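Local coordinates for protein O-methyltransferase, putative (Bacillus cereus, PDB 3DUW) that probably transfers the methyl group of S-adenosylmethionine to a hydroxyl oxygen of its acceptor, as a class I O-methyltransferase of the Rossmann-like type, at residues E5-V10 against Q206-K211; A59-E64 against G83-T88; W75-L80 against A106-R111; D166-E171 against Q185-F190. One frame throughout, in Å; residues are numbered along the deposited sequence.

Contact 1. Residues E5-V10 against Q206-K211; sequences ETWTAV and QTVGSK
Trp7 lays one face of its indole on Val208, and this is where helix 4-18 packs tightly against strand 200-209. Val208 CB stands 3.6 Å from the centroid of the five-membered ring made by Trp7 CG, CD1, NE1, CE2 and CD2, 12° off the normal, a CH-pi contact. The two methyls straddle that point: Val208 CG1 lies 3.7 Å from Trp7 CE2, at the ring fusion, and Val208 CG2 is 3.7 Å from Trp7 CD1. CG anti to the carbonyl carbon (chi1 -55°) turns the indole face of Trp7 onto the valine. Trp7 CB itself lies 3.7 Å from Gly209 N. The helix and strand segments run nearly perpendicular, at 84°, with axes 6.9 Å apart. Toward Thr8 and Ser210 the contact is looser, and no direct hydrogen bond crosses it. A water bridges instead, donating to Thr8 OG1 (2.8 Å) and to Ser210 O (2.7 Å); Thr8 OG1 is also bonded to Ile4 O one turn back. Tyr213 of the second subunit meets Trp7 edge-to-face, and residues 206-208 form an antiparallel ladder with a strand of that subunit. The arrangement is that of an N-terminal helix packed beside an edge strand in a dimer whose sheet continues across the interface.

Contact 2. Residues A59-E64 against G83-T88; sequences ARNILE and GGRVVT
Strands 61-65 and 85-90 are the two parallel strands of a right-handed beta-alpha-beta crossover through helix 71-77, in the Rossmann-like core of the methyltransferase. The ladder starts with Arg85 N bonded to Arg60 O. Ile62 then serves both ways: its N donates to Arg85 O at 2.9 Å, almost straight at 177°, and its O receives Val87 N at 2.8 Å. Glu64 N closes the run on Val87 O at 2.8 Å. On the face carrying Ile62 and Val86, Ile62 CB and Val86 CG2 lie 4.0 Å apart, and Leu80 rests on both residues. Farther along this face Thr88 OG1 donates to the anti lone pair of Glu64 OE1, at 2.6 Å. Thr88 OG1 is anti to its backbone N (chi1 -175°), which turns the hydroxyl to the carboxylate alongside. Thr73 also bonds Glu64 OE1 and Ser72 bonds OE2, so both oxygens of this buried group have partners. On the other face Asn61 OD1 meets Arg85 NE at 2.8 Å, a weak bond bent to 130°, while Asn61 ND2 bonds Pro133 O. Bonded to the ligand-binding Ser72, and with its side chain about 4 Å from S-adenosylhomocysteine, Glu64 lies at the cofactor end of a parallel Rossmann-like sheet.

Contact 3. Residues W75-L80 against A106-R111; sequences WLARGL and ANLNDR
The chain of helix 71-77 continues into a type I beta turn, Ala77 to Leu80, and the segment 106-111, which is neither helix nor strand, passes beside it, with the nearest CA atoms, those of Ala77 and Arg111, 6.8 Å apart. In the Rossmann-like fold this joins the C-terminal end of one crossover helix to the connection between helix 93-105 and strand 112-116, where a Schellman motif with Asn107 at positive phi ends the helix. Leu108 supplies the apolar part: its CD1 lies 4.0 Å from Ala77 CB and 4.1 Å from Arg78 CG, and the side chains of Leu108 and Arg78 cross at about a right angle. Arg78, extended from CG to NE, carries its guanidinium past Leu108. There Arg78 NE gives its hydrogen to a water that in turn donates to Ala106 O at 2.7 Å, while Arg78 NH1 forms a salt bridge with Asp22. In Arg111, CG anti to the carbonyl carbon (chi1 -71°) and an extended chain from CG to NE carry the guanidinium to the Ala77 carbonyl. Its NH1 donates to Ala77 O at 2.9 Å, bent to 132°. That carbonyl already accepts Leu80 N, at 3.1 Å, and the two donors approach from opposite faces of the carbonyl plane, so the oxygen that closes the turn also holds the arginine. Leu80 O lies 3.3 Å from Arg111 NH1. At the edge of the guanidinium, in its plane, Arg111 NH2 donates to a water at 2.7 Å, and this water makes a weak bond to Leu80 O.

Contact 4. Residues D166-E171 against Q185-F190; sequences DNVVRE and QGIRRF
The Phe190 ring receives Val168 at its edge, with Val168 CG1 close to the ring plane and 4.2 Å from Phe190 CD2. A second flat group, the guanidinium of Arg170, has Asn167 O in its plane: Arg170 NH1 donates to a lone pair of Asn167 O at 3.1 Å, with an angle of 153° at the hydrogen. The contact packs helix 182-196 of the Rossmann-like fold against the loop that follows strand 162-166. Ile187 makes most of the contact from the helix. It meets Val168 at about a right angle, and both its branches press on the same side of the valine: CG2, anti to the backbone N, lies 3.6 Å from Val168 CB, while CD1, at the end of the CG1 branch, is 3.3 Å from Val168 CG1, tighter than usual van der Waals contact. Ile217 of strand 214-221 touches both Val168 and Phe190. The loop has polar supports of its own, since Asp214 accepts from the backbone N of Val169 and of Arg170 and from Asn167 ND2, and Val168 O is bonded to the hydroxyl of Tyr191. Beside the Arg170 bond the isoleucine skirts the same carbonyl, with Ile187 CG1 3.8 Å from Asn167 O and 4.2 Å from Arg170 CD.

Contacts 2 and 3 share one beta-alpha-beta neighbourhood, their centres about 9 Å apart: Val86 N probably bonds Arg111 O at 2.8 Å, and Leu80 packs onto the strands of contact 2. Contact 4 lies across the chain's centre from both, its centre about 24 Å from that of contact 2. It touches contact 1 through Gln206 CG and Val169 CG2, 4.0 Å apart. The bound S-adenosylhomocysteine (SAH) is near both sides. The side chain of Glu64 in contact 2 is about 4 Å from SAH, and the side chain of Asn167 in contact 4 is about 7 Å from SAH. The nearest side chains of contacts 1 and 3 are each about 12 Å from it, and contact 1 borders the second subunit.

Contact 1. Residues E5-V10 against Q206-K211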
loop_
_atom_site.group_PDB
_atom_site.type_symbol
_atom_site.label_atom_id
_atom_site.label_comp_id
_atom_site.label_asym_id
_atom_site.label_seq_id
_atom_site.Cartn_x
_atom_site.Cartn_y
_atom_site.Cartn_z
ATOM N N GLU A 5 -8.492 -19.748 -7.511
ATOM C CA GLU A 5 -9.030 -19.501 -8.844
ATOM C C GLU A 5 -9.646 -18.107 -8.909
ATOM O O GLU A 5 -9.434 -17.369 -9.870
ATOM C CB GLU A 5 -10.092 -20.550 -9.201
ATOM C CG GLU A 5 -9.621 -21.991 -9.068
ATOM C CD GLU A 5 -10.654 -22.993 -9.549
ATOM O OE1 GLU A 5 -10.841 -23.112 -10.778
ATOM O OE2 GLU A 5 -11.285 -23.657 -8.698
ATOM N N THR A 6 -10.407 -17.752 -7.880
ATOM C CA THR A 6 -11.047 -16.447 -7.827
ATOM C C THR A 6 -10.005 -15.343 -7.670
ATOM O O THR A 6 -10.050 -14.343 -8.378
ATOM C CB THR A 6 -12.053 -16.368 -6.661
ATOM O OG1 THR A 6 -13.019 -17.422 -6.793
ATOM C CG2 THR A 6 -12.781 -15.031 -6.672
ATOM N N TRP A 7 -9.063 -15.528 -6.749
ATOM C CA TRP A 7 -8.024 -14.524 -6.532
ATOM C C TRP A 7 -7.226 -14.291 -7.810
ATOM O O TRP A 7 -6.861 -13.158 -8.133
ATOM C CB TRP A 7 -7.063 -14.956 -5.421
ATOM C CG TRP A 7 -7.721 -15.285 -4.118
ATOM C CD1 TRP A 7 -8.901 -14.793 -3.645
ATOM C CD2 TRP A 7 -7.198 -16.134 -3.088
ATOM N NE1 TRP A 7 -9.148 -15.281 -2.384
ATOM C CE2 TRP A 7 -8.117 -16.106 -2.018
ATOM C CE3 TRP A 7 -6.039 -16.912 -2.966
ATOM C CZ2 TRP A 7 -7.914 -16.829 -0.837
ATOM C CZ3 TRP A 7 -5.839 -17.633 -1.789
ATOM C CH2 TRP A 7 -6.773 -17.583 -0.743
ATOM N N THR A 8 -6.947 -15.371 -8.532
ATOM C CA THR A 8 -6.192 -15.272 -9.771
ATOM C C THR A 8 -6.989 -14.525 -10.840
ATOM O O THR A 8 -6.444 -13.677 -11.549
ATOM C CB THR A 8 -5.801 -16.677 -10.275
ATOM O OG1 THR A 8 -4.967 -17.312 -9.296
ATOM C CG2 THR A 8 -5.045 -16.592 -11.590
ATOM N N ALA A 9 -8.280 -14.832 -10.944
ATOM C CA ALA A 9 -9.142 -14.181 -11.922
ATOM C C ALA A 9 -9.276 -12.689 -11.634
ATOM O O ALA A 9 -9.290 -11.873 -12.553
ATOM C CB ALA A 9 -10.517 -14.838 -11.927
ATOM N N VAL A 10 -9.378 -12.333 -10.357
ATOM C CA VAL A 10 -9.495 -10.928 -9.996
ATOM C C VAL A 10 -8.194 -10.201 -10.336
ATOM O O VAL A 10 -8.227 -9.093 -10.867
ATOM C CB VAL A 10 -9.834 -10.761 -8.498
ATOM C CG1 VAL A 10 -9.787 -9.285 -8.112
ATOM C CG2 VAL A 10 -11.222 -11.324 -8.221
ATOM N N GLN A 206 -2.708 -8.085 4.616
ATOM C CA GLN A 206 -2.725 -9.443 4.098
ATOM C C GLN A 206 -3.278 -9.298 2.689
ATOM O O GLN A 206 -4.251 -8.571 2.474
ATOM C CB GLN A 206 -3.665 -10.330 4.909
ATOM C CG GLN A 206 -3.393 -10.356 6.396
ATOM C CD GLN A 206 -4.381 -11.244 7.120
ATOM O OE1 GLN A 206 -4.497 -12.431 6.817
ATOM N NE2 GLN A 206 -5.105 -10.677 8.071
ATOM N N THR A 207 -2.665 -9.975 1.729
ATOM C CA THR A 207 -3.130 -9.885 0.356
ATOM C C THR A 207 -3.375 -11.249 -0.255
ATOM O O THR A 207 -2.836 -12.258 0.200
ATOM C CB THR A 207 -2.108 -9.161 -0.557
ATOM O OG1 THR A 207 -0.923 -9.962 -0.695
ATOM C CG2 THR A 207 -1.741 -7.803 0.024
ATOM N N VAL A 208 -4.224 -11.272 -1.275
ATOM C CA VAL A 208 -4.480 -12.495 -2.015
ATOM C C VAL A 208 -4.365 -12.112 -3.478
ATOM O O VAL A 208 -4.496 -10.941 -3.838
ATOM C CB VAL A 208 -5.877 -13.114 -1.731
ATOM C CG1 VAL A 208 -5.929 -13.631 -0.304
ATOM C CG2 VAL A 208 -6.984 -12.105 -1.990
ATOM N N GLY A 209 -4.097 -13.095 -4.321
ATOM C CA GLY A 209 -3.952 -12.825 -5.733
ATOM C C GLY A 209 -3.347 -14.032 -6.406
ATOM O O GLY A 209 -3.408 -15.139 -5.872
ATOM N N SER A 210 -2.745 -13.816 -7.567
ATOM C CA SER A 210 -2.144 -14.904 -8.328
ATOM C C SER A 210 -1.087 -15.715 -7.585
ATOM O O SER A 210 -0.850 -16.877 -7.924
ATOM C CB SER A 210 -1.549 -14.363 -9.629
ATOM O OG SER A 210 -0.571 -13.374 -9.375
ATOM N N LYS A 211 -0.451 -15.119 -6.578
ATOM C CA LYS A 211 0.578 -15.826 -5.816
ATOM C C LYS A 211 0.017 -16.522 -4.584
ATOM O O LYS A 211 0.746 -17.198 -3.857
ATOM C CB LYS A 211 1.697 -14.862 -5.400
ATOM C CG LYS A 211 2.475 -14.292 -6.571
ATOM C CD LYS A 211 3.685 -13.478 -6.124
ATOM C CE LYS A 211 4.712 -14.331 -5.390
ATOM N NZ LYS A 211 5.954 -13.550 -5.107
HETATM O O HOH W 1 -2.409 -18.300 -9.646
#

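Contact 2. Residues A59-E64 against G83-T88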
loop_
_atom_site.group_PDB
_atom_site.type_symbol
_atom_site.label_atom_id
_atom_site.label_comp_id
_atom_site.label_asym_id
_atom_site.label_seq_id
_atom_site.Cartn_x
_atom_site.Cartn_y
_atom_site.Cartn_z
ATOM N N ALA A 59 11.428 8.700 -4.001
ATOM C CA ALA A 59 12.684 8.062 -3.628
ATOM C C ALA A 59 13.746 8.288 -4.688
ATOM O O ALA A 59 13.450 8.313 -5.881
ATOM C CB ALA A 59 12.471 6.568 -3.418
ATOM N N ARG A 60 14.988 8.437 -4.238
ATOM C CA ARG A 60 16.106 8.667 -5.138
ATOM C C ARG A 60 17.204 7.628 -4.940
ATOM O O ARG A 60 18.067 7.464 -5.799
ATOM C CB ARG A 60 16.667 10.075 -4.914
ATOM C CG ARG A 60 17.721 10.496 -5.918
ATOM C CD ARG A 60 17.486 11.926 -6.389
ATOM N NE ARG A 60 17.439 12.877 -5.283
ATOM C CZ ARG A 60 17.222 14.182 -5.432
ATOM N NH1 ARG A 60 17.030 14.691 -6.641
ATOM N NH2 ARG A 60 17.201 14.979 -4.373
ATOM N N ASN A 61 17.171 6.922 -3.813
ATOM C CA ASN A 61 18.187 5.911 -3.524
ATOM C C ASN A 61 17.525 4.676 -2.918
ATOM O O ASN A 61 17.206 4.641 -1.730
ATOM C CB ASN A 61 19.235 6.494 -2.574
ATOM C CG ASN A 61 20.491 5.656 -2.507
ATOM O OD1 ASN A 61 20.909 5.069 -3.503
ATOM N ND2 ASN A 61 21.115 5.613 -1.336
ATOM N N ILE A 62 17.340 3.662 -3.753
ATOM C CA ILE A 62 16.669 2.430 -3.361
ATOM C C ILE A 62 17.594 1.256 -3.092
ATOM O O ILE A 62 18.543 1.017 -3.833
ATOM C CB ILE A 62 15.671 1.992 -4.463
ATOM C CG1 ILE A 62 14.669 3.111 -4.745
ATOM C CG2 ILE A 62 14.957 0.714 -4.047
ATOM C CD1 ILE A 62 13.717 2.806 -5.888
ATOM N N LEU A 63 17.293 0.519 -2.027
ATOM C CA LEU A 63 18.049 -0.670 -1.663
ATOM C C LEU A 63 17.086 -1.848 -1.709
ATOM O O LEU A 63 16.035 -1.816 -1.069
ATOM C CB LEU A 63 18.629 -0.550 -0.248
ATOM C CG LEU A 63 19.242 -1.831 0.331
ATOM C CD1 LEU A 63 20.458 -2.242 -0.493
ATOM C CD2 LEU A 63 19.643 -1.603 1.782
ATOM N N GLU A 64 17.433 -2.864 -2.489
ATOM C CA GLU A 64 16.611 -4.064 -2.594
ATOM C C GLU A 64 17.432 -5.263 -2.153
ATOM O O GLU A 64 18.601 -5.393 -2.524
ATOM C CB GLU A 64 16.141 -4.282 -4.033
ATOM C CG GLU A 64 15.418 -5.602 -4.242
ATOM C CD GLU A 64 14.924 -5.753 -5.656
ATOM O OE1 GLU A 64 15.769 -5.875 -6.571
ATOM O OE2 GLU A 64 13.691 -5.736 -5.856
ATOM N N GLY A 83 18.454 11.549 -10.920
ATOM C CA GLY A 83 19.609 10.675 -10.959
ATOM C C GLY A 83 19.410 9.581 -9.932
ATOM O O GLY A 83 20.343 9.194 -9.232
ATOM N N GLY A 84 18.177 9.091 -9.841
ATOM C CA GLY A 84 17.861 8.045 -8.887
ATOM C C GLY A 84 18.610 6.763 -9.170
ATOM O O GLY A 84 19.014 6.505 -10.305
ATOM N N ARG A 85 18.803 5.952 -8.140
ATOM C CA ARG A 85 19.513 4.698 -8.309
ATOM C C ARG A 85 18.944 3.582 -7.451
ATOM O O ARG A 85 18.264 3.828 -6.450
ATOM C CB ARG A 85 20.999 4.880 -7.980
ATOM C CG ARG A 85 21.282 5.371 -6.568
ATOM C CD ARG A 85 22.781 5.423 -6.295
ATOM N NE ARG A 85 23.095 5.911 -4.952
ATOM C CZ ARG A 85 24.329 6.017 -4.468
ATOM N NH1 ARG A 85 25.368 5.667 -5.216
ATOM N NH2 ARG A 85 24.530 6.476 -3.238
ATOM N N VAL A 86 19.221 2.355 -7.874
ATOM C CA VAL A 86 18.795 1.161 -7.163
ATOM C C VAL A 86 20.014 0.275 -6.972
ATOM O O VAL A 86 20.802 0.082 -7.901
ATOM C CB VAL A 86 17.763 0.329 -7.962
ATOM C CG1 VAL A 86 17.381 -0.917 -7.167
ATOM C CG2 VAL A 86 16.536 1.160 -8.274
ATOM N N VAL A 87 20.179 -0.232 -5.759
ATOM C CA VAL A 87 21.259 -1.152 -5.444
ATOM C C VAL A 87 20.516 -2.394 -4.976
ATOM O O VAL A 87 19.761 -2.337 -4.005
ATOM C CB VAL A 87 22.155 -0.634 -4.302
ATOM C CG1 VAL A 87 23.187 -1.688 -3.943
ATOM C CG2 VAL A 87 22.842 0.659 -4.720
ATOM N N THR A 88 20.703 -3.506 -5.679
ATOM C CA THR A 88 20.018 -4.739 -5.320
ATOM C C THR A 88 21.017 -5.858 -5.025
ATOM O O THR A 88 22.039 -5.994 -5.705
ATOM C CB THR A 88 19.014 -5.141 -6.435
ATOM O OG1 THR A 88 18.271 -6.288 -6.015
ATOM C CG2 THR A 88 19.732 -5.425 -7.748
#

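Contact 3. Residues W75-L80 against A106-R111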
loop_
_atom_site.group_PDB
_atom_site.type_symbol
_atom_site.label_atom_id
_atom_site.label_comp_id
_atom_site.label_asym_id
_atom_site.label_seq_id
_atom_site.Cartn_x
_atom_site.Cartn_y
_atom_site.Cartn_z
ATOM N N TRP A 75 10.497 -2.713 -11.773
ATOM C CA TRP A 75 9.356 -1.921 -11.329
ATOM C C TRP A 75 9.836 -0.784 -10.429
ATOM O O TRP A 75 9.386 0.354 -10.560
ATOM C CB TRP A 75 8.356 -2.779 -10.549
ATOM C CG TRP A 75 7.447 -3.624 -11.394
ATOM C CD1 TRP A 75 7.515 -4.975 -11.574
ATOM C CD2 TRP A 75 6.297 -3.179 -12.128
ATOM N NE1 TRP A 75 6.474 -5.402 -12.367
ATOM C CE2 TRP A 75 5.712 -4.320 -12.721
ATOM C CE3 TRP A 75 5.702 -1.928 -12.339
ATOM C CZ2 TRP A 75 4.560 -4.248 -13.513
ATOM C CZ3 TRP A 75 4.553 -1.856 -13.127
ATOM C CH2 TRP A 75 3.998 -3.012 -13.703
ATOM N N LEU A 76 10.747 -1.098 -9.513
ATOM C CA LEU A 76 11.284 -0.097 -8.597
ATOM C C LEU A 76 12.061 0.986 -9.341
ATOM O O LEU A 76 11.856 2.180 -9.115
ATOM C CB LEU A 76 12.198 -0.762 -7.564
ATOM C CG LEU A 76 11.518 -1.658 -6.523
ATOM C CD1 LEU A 76 12.556 -2.487 -5.794
ATOM C CD2 LEU A 76 10.740 -0.796 -5.541
ATOM N N ALA A 77 12.948 0.563 -10.234
ATOM C CA ALA A 77 13.760 1.507 -10.993
ATOM C C ALA A 77 12.905 2.433 -11.850
ATOM O O ALA A 77 13.231 3.607 -12.024
ATOM C CB ALA A 77 14.750 0.754 -11.864
ATOM N N ARG A 78 11.808 1.914 -12.384
ATOM C CA ARG A 78 10.941 2.728 -13.218
ATOM C C ARG A 78 10.191 3.793 -12.428
ATOM O O ARG A 78 9.554 4.671 -13.011
ATOM C CB ARG A 78 9.968 1.836 -13.984
ATOM C CG ARG A 78 10.629 1.087 -15.122
ATOM C CD ARG A 78 9.662 0.159 -15.819
ATOM N NE ARG A 78 10.228 -0.360 -17.057
ATOM C CZ ARG A 78 9.609 -1.224 -17.853
ATOM N NH1 ARG A 78 8.404 -1.670 -17.538
ATOM N NH2 ARG A 78 10.196 -1.636 -18.969
ATOM N N GLY A 79 10.277 3.720 -11.103
ATOM C CA GLY A 79 9.617 4.709 -10.269
ATOM C C GLY A 79 10.519 5.902 -9.990
ATOM O O GLY A 79 10.070 6.915 -9.447
ATOM N N LEU A 80 11.794 5.780 -10.358
ATOM C CA LEU A 80 12.778 6.847 -10.159
ATOM C C LEU A 80 12.674 7.910 -11.254
ATOM O O LEU A 80 12.062 7.674 -12.298
ATOM C CB LEU A 80 14.193 6.263 -10.166
ATOM C CG LEU A 80 14.519 5.173 -9.143
ATOM C CD1 LEU A 80 15.865 4.556 -9.482
ATOM C CD2 LEU A 80 14.527 5.754 -7.738
ATOM N N ALA A 106 15.910 -3.942 -20.316
ATOM C CA ALA A 106 14.904 -2.949 -19.959
ATOM C C ALA A 106 15.513 -1.543 -19.992
ATOM O O ALA A 106 14.854 -0.562 -19.653
ATOM C CB ALA A 106 14.343 -3.249 -18.570
ATOM N N ASN A 107 16.774 -1.461 -20.409
ATOM C CA ASN A 107 17.497 -0.193 -20.505
ATOM C C ASN A 107 17.547 0.565 -19.182
ATOM O O ASN A 107 17.294 1.769 -19.140
ATOM C CB ASN A 107 16.869 0.697 -21.582
ATOM C CG ASN A 107 16.981 0.100 -22.970
ATOM O OD1 ASN A 107 18.072 -0.249 -23.423
ATOM N ND2 ASN A 107 15.850 -0.019 -23.654
ATOM N N LEU A 108 17.893 -0.140 -18.109
ATOM C CA LEU A 108 17.963 0.467 -16.784
ATOM C C LEU A 108 19.294 0.226 -16.083
ATOM O O LEU A 108 19.449 0.564 -14.909
ATOM C CB LEU A 108 16.821 -0.064 -15.913
ATOM C CG LEU A 108 15.417 0.380 -16.329
ATOM C CD1 LEU A 108 14.382 -0.504 -15.656
ATOM C CD2 LEU A 108 15.202 1.845 -15.964
ATOM N N ASN A 109 20.256 -0.354 -16.792
ATOM C CA ASN A 109 21.558 -0.627 -16.195
ATOM C C ASN A 109 22.235 0.646 -15.690
ATOM O O ASN A 109 23.103 0.588 -14.820
ATOM C CB ASN A 109 22.464 -1.331 -17.201
ATOM C CG ASN A 109 22.478 -0.644 -18.540
ATOM O OD1 ASN A 109 21.484 -0.659 -19.266
ATOM N ND2 ASN A 109 23.603 -0.024 -18.876
ATOM N N ASP A 110 21.836 1.793 -16.229
ATOM C CA ASP A 110 22.414 3.063 -15.807
ATOM C C ASP A 110 21.861 3.491 -14.446
ATOM O O ASP A 110 22.456 4.326 -13.764
ATOM C CB ASP A 110 22.126 4.151 -16.849
ATOM C CG ASP A 110 20.675 4.591 -16.855
ATOM O OD1 ASP A 110 19.782 3.717 -16.804
ATOM O OD2 ASP A 110 20.426 5.814 -16.917
ATOM N N ARG A 111 20.725 2.914 -14.058
ATOM C CA ARG A 111 20.082 3.235 -12.783
ATOM C C ARG A 111 20.201 2.121 -11.750
ATOM O O ARG A 111 19.918 2.340 -10.572
ATOM C CB ARG A 111 18.584 3.494 -12.974
ATOM C CG ARG A 111 18.188 4.766 -13.687
ATOM C CD ARG A 111 16.670 4.886 -13.658
ATOM N NE ARG A 111 16.180 6.075 -14.345
ATOM C CZ ARG A 111 14.895 6.387 -14.470
ATOM N NH1 ARG A 111 13.959 5.598 -13.951
ATOM N NH2 ARG A 111 14.544 7.487 -15.121
HETATM O O HOH W 2 12.573 0.443 -18.579
HETATM O O HOH W 3 12.113 8.437 -15.609
#

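Contact 4. Residues D166-E171 against Q185-F190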
loop_
_atom_site.group_PDB
_atom_site.type_symbol
_atom_site.label_atom_id
_atom_site.label_comp_id
_atom_site.label_asym_id
_atom_site.label_seq_id
_atom_site.Cartn_x
_atom_site.Cartn_y
_atom_site.Cartn_z
ATOM N N ASP A 166 8.239 -8.025 2.038
ATOM C CA ASP A 166 7.305 -8.899 1.338
ATOM C C ASP A 166 7.212 -10.281 1.975
ATOM O O ASP A 166 8.101 -10.698 2.729
ATOM C CB ASP A 166 7.754 -9.038 -0.124
ATOM C CG ASP A 166 6.680 -9.628 -1.031
ATOM O OD1 ASP A 166 5.477 -9.453 -0.740
ATOM O OD2 ASP A 166 7.046 -10.243 -2.063
ATOM N N ASN A 167 6.115 -10.974 1.674
ATOM C CA ASN A 167 5.886 -12.340 2.127
ATOM C C ASN A 167 5.945 -12.517 3.639
ATOM O O ASN A 167 6.638 -13.406 4.145
ATOM C CB ASN A 167 6.905 -13.259 1.446
ATOM C CG ASN A 167 7.013 -12.993 -0.047
ATOM O OD1 ASN A 167 8.067 -12.595 -0.546
ATOM N ND2 ASN A 167 5.914 -13.200 -0.766
ATOM N N VAL A 168 5.193 -11.691 4.359
ATOM C CA VAL A 168 5.198 -11.761 5.809
ATOM C C VAL A 168 3.916 -12.300 6.446
ATOM O O VAL A 168 3.669 -12.072 7.627
ATOM C CB VAL A 168 5.549 -10.384 6.416
ATOM C CG1 VAL A 168 6.959 -9.983 5.988
ATOM C CG2 VAL A 168 4.540 -9.341 5.970
ATOM N N VAL A 169 3.108 -13.012 5.662
ATOM C CA VAL A 169 1.872 -13.622 6.170
ATOM C C VAL A 169 1.943 -15.124 5.894
ATOM O O VAL A 169 1.551 -15.940 6.731
ATOM C CB VAL A 169 0.623 -12.987 5.519
ATOM C CG1 VAL A 169 -0.618 -13.818 5.812
ATOM C CG2 VAL A 169 0.441 -11.576 6.067
ATOM N N ARG A 170 2.452 -15.467 4.715
ATOM C CA ARG A 170 2.680 -16.849 4.308
ATOM C C ARG A 170 1.541 -17.830 4.590
ATOM O O ARG A 170 1.670 -18.752 5.402
ATOM C CB ARG A 170 3.981 -17.325 4.964
ATOM C CG ARG A 170 5.065 -16.241 4.974
ATOM C CD ARG A 170 6.407 -16.762 5.470
ATOM N NE ARG A 170 7.023 -17.684 4.522
ATOM C CZ ARG A 170 7.728 -17.319 3.453
ATOM N NH1 ARG A 170 7.932 -16.036 3.172
ATOM N NH2 ARG A 170 8.225 -18.244 2.649
ATOM N N GLU A 171 0.430 -17.617 3.892
ATOM C CA GLU A 171 -0.762 -18.450 4.003
ATOM C C GLU A 171 -1.329 -18.517 5.419
ATOM O O GLU A 171 -2.021 -19.472 5.783
ATOM C CB GLU A 171 -0.467 -19.855 3.462
ATOM C CG GLU A 171 0.047 -19.831 2.029
ATOM C CD GLU A 171 0.070 -21.199 1.381
ATOM O OE1 GLU A 171 0.595 -22.148 2.001
ATOM O OE2 GLU A 171 -0.428 -21.320 0.241
ATOM N N GLN A 185 9.487 -18.321 11.287
ATOM C CA GLN A 185 10.102 -17.820 12.510
ATOM C C GLN A 185 10.821 -16.503 12.221
ATOM O O GLN A 185 10.742 -15.562 13.008
ATOM C CB GLN A 185 11.070 -18.858 13.091
ATOM C CG GLN A 185 10.381 -20.148 13.536
ATOM C CD GLN A 185 9.384 -19.936 14.668
ATOM O OE1 GLN A 185 8.522 -20.782 14.917
ATOM N NE2 GLN A 185 9.504 -18.814 15.365
ATOM N N GLY A 186 11.503 -16.432 11.082
ATOM C CA GLY A 186 12.200 -15.210 10.716
ATOM C C GLY A 186 11.254 -14.027 10.597
ATOM O O GLY A 186 11.574 -12.925 11.043
ATOM N N ILE A 187 10.087 -14.242 9.995
ATOM C CA ILE A 187 9.122 -13.161 9.846
ATOM C C ILE A 187 8.568 -12.743 11.207
ATOM O O ILE A 187 8.372 -11.558 11.457
ATOM C CB ILE A 187 7.971 -13.568 8.893
ATOM C CG1 ILE A 187 8.497 -13.651 7.454
ATOM C CG2 ILE A 187 6.822 -12.583 9.000
ATOM C CD1 ILE A 187 9.111 -12.364 6.939
ATOM N N ARG A 188 8.324 -13.706 12.092
ATOM C CA ARG A 188 7.824 -13.362 13.416
ATOM C C ARG A 188 8.867 -12.530 14.177
ATOM O O ARG A 188 8.515 -11.570 14.860
ATOM C CB ARG A 188 7.450 -14.631 14.194
ATOM C CG ARG A 188 6.160 -15.287 13.687
ATOM C CD ARG A 188 5.862 -16.599 14.404
ATOM N NE ARG A 188 5.717 -16.427 15.845
ATOM C CZ ARG A 188 4.617 -15.989 16.448
ATOM N NH1 ARG A 188 3.542 -15.677 15.741
ATOM N NH2 ARG A 188 4.597 -15.864 17.767
ATOM N N ARG A 189 10.144 -12.889 14.047
ATOM C CA ARG A 189 11.230 -12.149 14.698
ATOM C C ARG A 189 11.236 -10.713 14.160
ATOM O O ARG A 189 11.519 -9.758 14.888
ATOM C CB ARG A 189 12.585 -12.799 14.385
ATOM C CG ARG A 189 12.790 -14.220 14.904
ATOM C CD ARG A 189 12.795 -14.269 16.422
ATOM N NE ARG A 189 11.442 -14.338 16.960
ATOM C CZ ARG A 189 10.650 -15.397 16.833
ATOM N NH1 ARG A 189 11.080 -16.476 16.190
ATOM N NH2 ARG A 189 9.427 -15.378 17.343
ATOM N N PHE A 190 10.934 -10.585 12.871
ATOM C CA PHE A 190 10.880 -9.305 12.167
ATOM C C PHE A 190 9.782 -8.406 12.757
ATOM O O PHE A 190 10.038 -7.249 13.088
ATOM C CB PHE A 190 10.642 -9.607 10.680
ATOM C CG PHE A 190 10.586 -8.403 9.781
ATOM C CD1 PHE A 190 11.562 -7.414 9.820
ATOM C CD2 PHE A 190 9.587 -8.311 8.814
ATOM C CE1 PHE A 190 11.544 -6.353 8.901
ATOM C CE2 PHE A 190 9.562 -7.263 7.896
ATOM C CZ PHE A 190 10.537 -6.283 7.936
#